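G protein alpha subunit (Entamoeba histolytica, PDB 4FID) probably acts as the guanine-nucleotide-binding subunit of a heterotrimeric G protein, cycling between GTP- and GDP-bound states to relay transmembrane signals. Local coordinates at residues Gly17-Ala22 with Asn144-Thr149; Lys237-Glu242 with Asn308-Ser313. All blocks are in the same frame, centred on the assembly; numbering follows the deposited sequence.

Contact 1. Residues Gly17-Ala22 with Asn144-Thr149; sequences GKSTIA and NRTKTT. With GDP (guanosine-5'-diphosphate), chain C.
Ser19 and Thr148 meet beside the phosphates of GDP: the methyl CG2 of Thr148 lies 3.6 Å from the hydroxyl OG of Ser19, a van der Waals touch of methyl on hydroxyl; the two segments bury little surface against each other. The dense side is the P-loop. Its turn into the helix wraps the diphosphate with backbone amides, Ser19 N reaching GDP O3B at 3.0 Å and Thr20 N, in a weaker, bent bond, reaching O1A at 2.8 Å. The hydroxyl OG1 of Thr20 gives O1A a second bond of 2.9 Å; OG1 sits beside the backbone N (chi1 -57°), with CG2 anti to it, and both donors grip one oxygen. Lys18 bends its chain round O3B and ends in a weak NZ bond, its ammonium also salt-bridged to Asp167.

The 144-149 side is looser, an irregular loop open to solvent at Lys147. Its firm hold is on the ribose, where Arg145 NE donates to O3' at 3.2 Å and the guanidinium edge faces O4' in plane. Ser19 and Thr148 are the predicted magnesium ligands, consistent with this loop being switch I, in its GDP state. Segment 17-22 begins helix 18-28, following strand 6-12, while 144-149 runs from helix 138-143 toward strand 152-157, at one edge of the sheet beside 162-167.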
loop_
_atom_site.group_PDB
_atom_site.type_symbol
_atom_site.label_atom_id
_atom_site.label_comp_id
_atom_site.label_asym_id
_atom_site.label_seq_id
_atom_site.Cartn_x
_atom_site.Cartn_y
_atom_site.Cartn_z
ATOM N N GLY A 17 -0.395 -2.264 -1.014
ATOM C CA GLY A 17 0.795 -1.485 -0.743
ATOM C C GLY A 17 2.096 -2.235 -0.996
ATOM O O GLY A 17 3.149 -1.815 -0.521
ATOM N N LYS A 18 2.059 -3.331 -1.752
ATOM C CA LYS A 18 3.289 -4.109 -1.956
ATOM C C LYS A 18 4.306 -3.354 -2.802
ATOM O O LYS A 18 5.528 -3.519 -2.636
ATOM C CB LYS A 18 2.980 -5.500 -2.522
ATOM C CG LYS A 18 3.331 -5.733 -3.961
ATOM C CD LYS A 18 2.744 -7.083 -4.444
ATOM C CE LYS A 18 1.968 -6.925 -5.748
ATOM N NZ LYS A 18 2.524 -5.796 -6.574
ATOM N N SER A 19 3.805 -2.503 -3.692
ATOM C CA SER A 19 4.669 -1.668 -4.534
ATOM C C SER A 19 5.335 -0.569 -3.698
ATOM O O SER A 19 6.474 -0.192 -3.941
ATOM C CB SER A 19 3.880 -1.097 -5.721
ATOM O OG SER A 19 4.054 0.304 -5.852
ATOM N N THR A 20 4.631 -0.085 -2.683
ATOM C CA THR A 20 5.218 0.868 -1.758
ATOM C C THR A 20 6.325 0.226 -0.920
ATOM O O THR A 20 7.351 0.837 -0.634
ATOM C CB THR A 20 4.175 1.402 -0.807
ATOM O OG1 THR A 20 3.098 1.988 -1.557
ATOM C CG2 THR A 20 4.824 2.439 0.130
ATOM N N ILE A 21 6.115 -1.019 -0.522
ATOM C CA ILE A 21 7.166 -1.730 0.177
ATOM C C ILE A 21 8.435 -1.831 -0.692
ATOM O O ILE A 21 9.541 -1.654 -0.200
ATOM C CB ILE A 21 6.703 -3.138 0.549
ATOM C CG1 ILE A 21 5.432 -3.076 1.405
ATOM C CG2 ILE A 21 7.840 -3.907 1.210
ATOM C CD1 ILE A 21 5.666 -2.583 2.798
ATOM N N ALA A 22 8.263 -2.133 -1.978
ATOM C CA ALA A 22 9.389 -2.309 -2.889
ATOM C C ALA A 22 10.183 -1.019 -3.131
ATOM O O ALA A 22 11.414 -1.044 -3.214
ATOM C CB ALA A 22 8.913 -2.895 -4.208
ATOM N N ASN A 144 2.626 8.426 -3.483
ATOM C CA ASN A 144 1.775 8.540 -4.649
ATOM C C ASN A 144 1.285 7.204 -5.158
ATOM O O ASN A 144 1.982 6.197 -5.092
ATOM C CB ASN A 144 2.442 9.308 -5.770
ATOM C CG ASN A 144 1.449 9.746 -6.815
ATOM O OD1 ASN A 144 0.456 10.390 -6.478
ATOM N ND2 ASN A 144 1.695 9.390 -8.091
ATOM N N ARG A 145 0.068 7.210 -5.679
ATOM C CA ARG A 145 -0.510 6.014 -6.255
ATOM C C ARG A 145 0.013 5.773 -7.673
ATOM O O ARG A 145 -0.103 6.642 -8.540
ATOM C CB ARG A 145 -2.035 6.136 -6.231
ATOM C CG ARG A 145 -2.555 6.665 -4.895
ATOM C CD ARG A 145 -3.885 6.037 -4.504
ATOM N NE ARG A 145 -3.766 4.979 -3.499
ATOM C CZ ARG A 145 -4.759 4.154 -3.171
ATOM N NH1 ARG A 145 -5.938 4.264 -3.773
ATOM N NH2 ARG A 145 -4.576 3.212 -2.252
ATOM N N THR A 146 0.618 4.608 -7.898
ATOM C CA THR A 146 0.941 4.172 -9.260
ATOM C C THR A 146 0.483 2.740 -9.499
ATOM O O THR A 146 0.408 1.940 -8.565
ATOM C CB THR A 146 2.453 4.267 -9.597
ATOM O OG1 THR A 146 3.216 3.621 -8.572
ATOM C CG2 THR A 146 2.891 5.711 -9.734
ATOM N N LYS A 147 0.177 2.430 -10.757
ATOM C CA LYS A 147 -0.169 1.073 -11.159
ATOM C C LYS A 147 1.062 0.340 -11.673
ATOM O O LYS A 147 1.513 0.599 -12.786
ATOM C CB LYS A 147 -1.209 1.101 -12.275
ATOM C CG LYS A 147 -2.523 1.745 -11.902
ATOM C CD LYS A 147 -3.424 1.842 -13.122
ATOM C CE LYS A 147 -4.708 2.589 -12.811
ATOM N NZ LYS A 147 -5.484 2.872 -14.049
ATOM N N THR A 148 1.613 -0.573 -10.878
ATOM C CA THR A 148 2.744 -1.357 -11.362
ATOM C C THR A 148 2.263 -2.605 -12.104
ATOM O O THR A 148 2.081 -3.665 -11.502
ATOM C CB THR A 148 3.780 -1.718 -10.241
ATOM O OG1 THR A 148 3.304 -2.807 -9.439
ATOM C CG2 THR A 148 4.081 -0.505 -9.360
ATOM N N THR A 149 2.022 -2.463 -13.408
ATOM C CA THR A 149 1.779 -3.631 -14.244
ATOM C C THR A 149 3.057 -4.429 -14.112
ATOM O O THR A 149 4.158 -3.887 -14.233
ATOM C CB THR A 149 1.456 -3.281 -15.704
ATOM O OG1 THR A 149 2.586 -2.643 -16.314
ATOM C CG2 THR A 149 0.240 -2.358 -15.766
HETATM P PB GDP C . 0.294 -2.362 -5.409
HETATM O O1B GDP C . 1.081 -1.789 -6.561
HETATM O O2B GDP C . -1.001 -2.938 -5.934
HETATM O O3B GDP C . 1.128 -3.454 -4.789
HETATM O O3A GDP C . -0.071 -1.239 -4.287
HETATM P PA GDP C . 0.626 0.230 -4.185
HETATM O O1A GDP C . 2.013 0.148 -3.583
HETATM O O2A GDP C . 0.679 0.914 -5.540
HETATM O "O5'" GDP C . -0.376 1.063 -3.224
HETATM C "C5'" GDP C . -0.978 2.274 -3.691
HETATM C "C4'" GDP C . -1.206 3.296 -2.567
HETATM O "O4'" GDP C . -1.226 2.692 -1.266
HETATM C "C3'" GDP C . -0.138 4.391 -2.540
HETATM O "O3'" GDP C . -0.768 5.684 -2.642
HETATM C "C2'" GDP C . 0.574 4.211 -1.207
HETATM O "O2'" GDP C . 1.023 5.470 -0.673
HETATM C "C1'" GDP C . -0.486 3.509 -0.354
HETATM N N9 GDP C . 0.094 2.720 0.774
HETATM C C8 GDP C . 0.802 1.571 0.714
HETATM N N7 GDP C . 1.159 1.146 1.957
HETATM C C5 GDP C . 0.672 2.034 2.844
HETATM C C6 GDP C . 0.681 2.210 4.319
HETATM O O6 GDP C . 1.248 1.389 5.064
HETATM N N1 GDP C . 0.070 3.279 4.841
HETATM C C2 GDP C . -0.565 4.184 4.070
HETATM N N2 GDP C . -1.174 5.232 4.670
HETATM N N3 GDP C . -0.621 4.094 2.715
HETATM C C4 GDP C . -0.032 3.063 2.061
#

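Contact 2. Residues Lys237-Glu242 with Asn308-Ser313; sequences KMDLFE and NATDGS. With GDP (guanosine-5'-diphosphate), chain C.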
loop_
_atom_site.group_PDB
_atom_site.type_symbol
_atom_site.label_atom_id
_atom_site.label_comp_id
_atom_site.label_asym_id
_atom_site.label_seq_id
_atom_site.Cartn_x
_atom_site.Cartn_y
_atom_site.Cartn_z
ATOM N N LYS A 237 -0.696 -1.345 6.120
ATOM C CA LYS A 237 -1.616 -0.235 6.371
ATOM C C LYS A 237 -2.212 -0.303 7.760
ATOM O O LYS A 237 -3.382 0.012 7.950
ATOM C CB LYS A 237 -2.717 -0.171 5.307
ATOM C CG LYS A 237 -2.150 -0.101 3.865
ATOM C CD LYS A 237 -3.245 0.214 2.851
ATOM C CE LYS A 237 -2.679 0.483 1.468
ATOM N NZ LYS A 237 -3.754 0.729 0.474
HETATM N N MSE A 238 -1.383 -0.700 8.725
HETATM C CA MSE A 238 -1.819 -0.785 10.113
HETATM C C MSE A 238 -2.289 0.590 10.624
HETATM O O MSE A 238 -3.258 0.686 11.397
HETATM C CB MSE A 238 -0.715 -1.386 11.002
HETATM C CG MSE A 238 -1.061 -1.445 12.496
HETATM SE SE MSE A 238 -2.316 -2.847 13.078
HETATM C CE MSE A 238 -2.148 -2.623 15.016
ATOM N N ASP A 239 -1.640 1.649 10.170
ATOM C CA ASP A 239 -2.065 3.014 10.515
ATOM C C ASP A 239 -3.506 3.302 10.069
ATOM O O ASP A 239 -4.345 3.736 10.884
ATOM C CB ASP A 239 -1.084 4.081 9.957
ATOM C CG ASP A 239 -0.757 3.891 8.447
ATOM O OD1 ASP A 239 -0.701 2.734 7.951
ATOM O OD2 ASP A 239 -0.529 4.921 7.762
ATOM N N LEU A 240 -3.783 3.033 8.787
ATOM C CA LEU A 240 -5.096 3.263 8.194
ATOM C C LEU A 240 -6.133 2.406 8.876
ATOM O O LEU A 240 -7.263 2.837 9.098
ATOM C CB LEU A 240 -5.078 2.963 6.697
ATOM C CG LEU A 240 -4.222 3.948 5.889
ATOM C CD1 LEU A 240 -4.265 3.652 4.382
ATOM C CD2 LEU A 240 -4.666 5.392 6.188
ATOM N N PHE A 241 -5.735 1.190 9.220
ATOM C CA PHE A 241 -6.637 0.258 9.870
ATOM C C PHE A 241 -7.068 0.716 11.284
ATOM O O PHE A 241 -8.243 0.660 11.611
ATOM C CB PHE A 241 -5.987 -1.127 9.882
ATOM C CG PHE A 241 -6.793 -2.176 10.583
ATOM C CD1 PHE A 241 -7.971 -2.647 10.026
ATOM C CD2 PHE A 241 -6.349 -2.712 11.795
ATOM C CE1 PHE A 241 -8.721 -3.645 10.679
ATOM C CE2 PHE A 241 -7.085 -3.697 12.460
ATOM C CZ PHE A 241 -8.277 -4.165 11.898
ATOM N N GLU A 242 -6.117 1.170 12.103
ATOM C CA GLU A 242 -6.400 1.696 13.449
ATOM C C GLU A 242 -7.529 2.709 13.372
ATOM O O GLU A 242 -8.537 2.603 14.064
ATOM C CB GLU A 242 -5.166 2.429 14.007
ATOM C CG GLU A 242 -4.492 1.807 15.229
ATOM C CD GLU A 242 -4.207 2.822 16.363
ATOM O OE1 GLU A 242 -3.543 3.862 16.117
ATOM O OE2 GLU A 242 -4.652 2.566 17.509
ATOM N N ASN A 308 3.523 -0.535 8.254
ATOM C CA ASN A 308 3.097 0.738 7.710
ATOM C C ASN A 308 4.112 1.147 6.635
ATOM O O ASN A 308 5.130 1.784 6.914
ATOM C CB ASN A 308 2.915 1.779 8.823
ATOM C CG ASN A 308 2.606 3.176 8.281
ATOM O OD1 ASN A 308 2.364 3.360 7.077
ATOM N ND2 ASN A 308 2.615 4.176 9.173
ATOM N N ALA A 309 3.821 0.729 5.404
ATOM C CA ALA A 309 4.704 0.906 4.250
ATOM C C ALA A 309 5.126 2.358 3.919
ATOM O O ALA A 309 6.130 2.578 3.245
ATOM C CB ALA A 309 4.084 0.239 3.019
ATOM N N THR A 310 4.360 3.344 4.362
ATOM C CA THR A 310 4.719 4.732 4.100
ATOM C C THR A 310 5.645 5.283 5.182
ATOM O O THR A 310 5.953 6.469 5.185
ATOM C CB THR A 310 3.482 5.631 4.011
ATOM O OG1 THR A 310 2.762 5.559 5.244
ATOM C CG2 THR A 310 2.587 5.175 2.882
ATOM N N ASP A 311 6.095 4.407 6.077
ATOM C CA ASP A 311 6.979 4.762 7.187
ATOM C C ASP A 311 8.330 4.042 7.068
ATOM O O ASP A 311 8.466 2.883 7.475
ATOM C CB ASP A 311 6.293 4.401 8.505
ATOM C CG ASP A 311 7.158 4.673 9.722
ATOM O OD1 ASP A 311 8.387 4.856 9.566
ATOM O OD2 ASP A 311 6.594 4.692 10.839
ATOM N N GLY A 312 9.318 4.738 6.508
ATOM C CA GLY A 312 10.605 4.153 6.179
ATOM C C GLY A 312 11.233 3.470 7.362
ATOM O O GLY A 312 11.752 2.358 7.265
ATOM N N SER A 313 11.163 4.151 8.491
ATOM C CA SER A 313 11.648 3.626 9.751
ATOM C C SER A 313 11.014 2.275 10.113
ATOM O O SER A 313 11.721 1.338 10.479
ATOM C CB SER A 313 11.389 4.648 10.852
ATOM O OG SER A 313 12.169 4.355 11.986
HETATM P PB GDP C . 0.294 -2.362 -5.409
HETATM O O1B GDP C . 1.081 -1.789 -6.561
HETATM O O2B GDP C . -1.001 -2.938 -5.934
HETATM O O3B GDP C . 1.128 -3.454 -4.789
HETATM O O3A GDP C . -0.071 -1.239 -4.287
HETATM P PA GDP C . 0.626 0.230 -4.185
HETATM O O1A GDP C . 2.013 0.148 -3.583
HETATM O O2A GDP C . 0.679 0.914 -5.540
HETATM O "O5'" GDP C . -0.376 1.063 -3.224
HETATM C "C5'" GDP C . -0.978 2.274 -3.691
HETATM C "C4'" GDP C . -1.206 3.296 -2.567
HETATM O "O4'" GDP C . -1.226 2.692 -1.266
HETATM C "C3'" GDP C . -0.138 4.391 -2.540
HETATM O "O3'" GDP C . -0.768 5.684 -2.642
HETATM C "C2'" GDP C . 0.574 4.211 -1.207
HETATM O "O2'" GDP C . 1.023 5.470 -0.673
HETATM C "C1'" GDP C . -0.486 3.509 -0.354
HETATM N N9 GDP C . 0.094 2.720 0.774
HETATM C C8 GDP C . 0.802 1.571 0.714
HETATM N N7 GDP C . 1.159 1.146 1.957
HETATM C C5 GDP C . 0.672 2.034 2.844
HETATM C C6 GDP C . 0.681 2.210 4.319
HETATM O O6 GDP C . 1.248 1.389 5.064
HETATM N N1 GDP C . 0.070 3.279 4.841
HETATM C C2 GDP C . -0.565 4.184 4.070
HETATM N N2 GDP C . -1.174 5.232 4.670
HETATM N N3 GDP C . -0.621 4.094 2.715
HETATM C C4 GDP C . -0.032 3.063 2.061
#
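The guanine-recognition site of the G-alpha fold is formed here by the NKxD motif, which runs into the first turn of helix 238-247, and the loop containing Asn308-Ala309-Thr310, a type I turn from Asn308 to Asp311. Asp239 and Asn308 meet directly, the carboxylate stacked on the side-chain amide with their planes 26° apart. Asp239 OD1 and Asn308 OD1 come within 3.2 Å, two acceptors that do not bond to each other. Asp239 takes up the guanine N-H groups: N1 donates to OD1 at 3.3 Å, and N2 donates to OD2 at 3.2 Å with an N-H...O angle of 158°. Its CG sits between the backbone N and carbonyl carbon (chi1 50°), which carries the carboxylate across to the base.

Farther along the same edge, beside N1, Ala309 N gives O6 a weak, strongly bent bond (2.7 Å). Lys237 and Thr310 enclose the base: the extended Lys237 chain passes CG over C5 and C6, while Thr310 CG2 lies 3.4 Å from N3. Thr310 OG1 also bonds to Asn308 OD1 at 2.9 Å, tilted from the carbonyl plane, and so helps fix the amide's rotation. Lys237 NZ is salt-bridged to Asp117.

Guanine is thus read by complementarity, chiefly a carboxylate matched to its N1 and N2 donors, with a weak backbone amide bond at its O6 acceptor. Asn308 OD1 serves its own turn instead, as acceptor for the Thr310 hydroxyl and, weakly, for Thr310 N.

In the fold
Contacts 1 and 2 hold opposite ends of one GDP, their centres about 14 Å apart. Contact 1 is partly buried and deals with phosphates and ribose, through P-loop amides, hydroxyls and a lysine; contact 2 lies nearer the surface and reads the base with a carboxylate and, weakly, a backbone amide. Each sets a helix start against a loop, but the helices differ: 18-28 in the first, 238-247 in the second, with 312-332 starting just beyond the base-reading turn. They meet where Ile21 and Thr20 pack against Ala309. Arg145 and Lys237 converge on Asp117, Lys237 in a salt bridge and Arg145 in a long, weak ion pair.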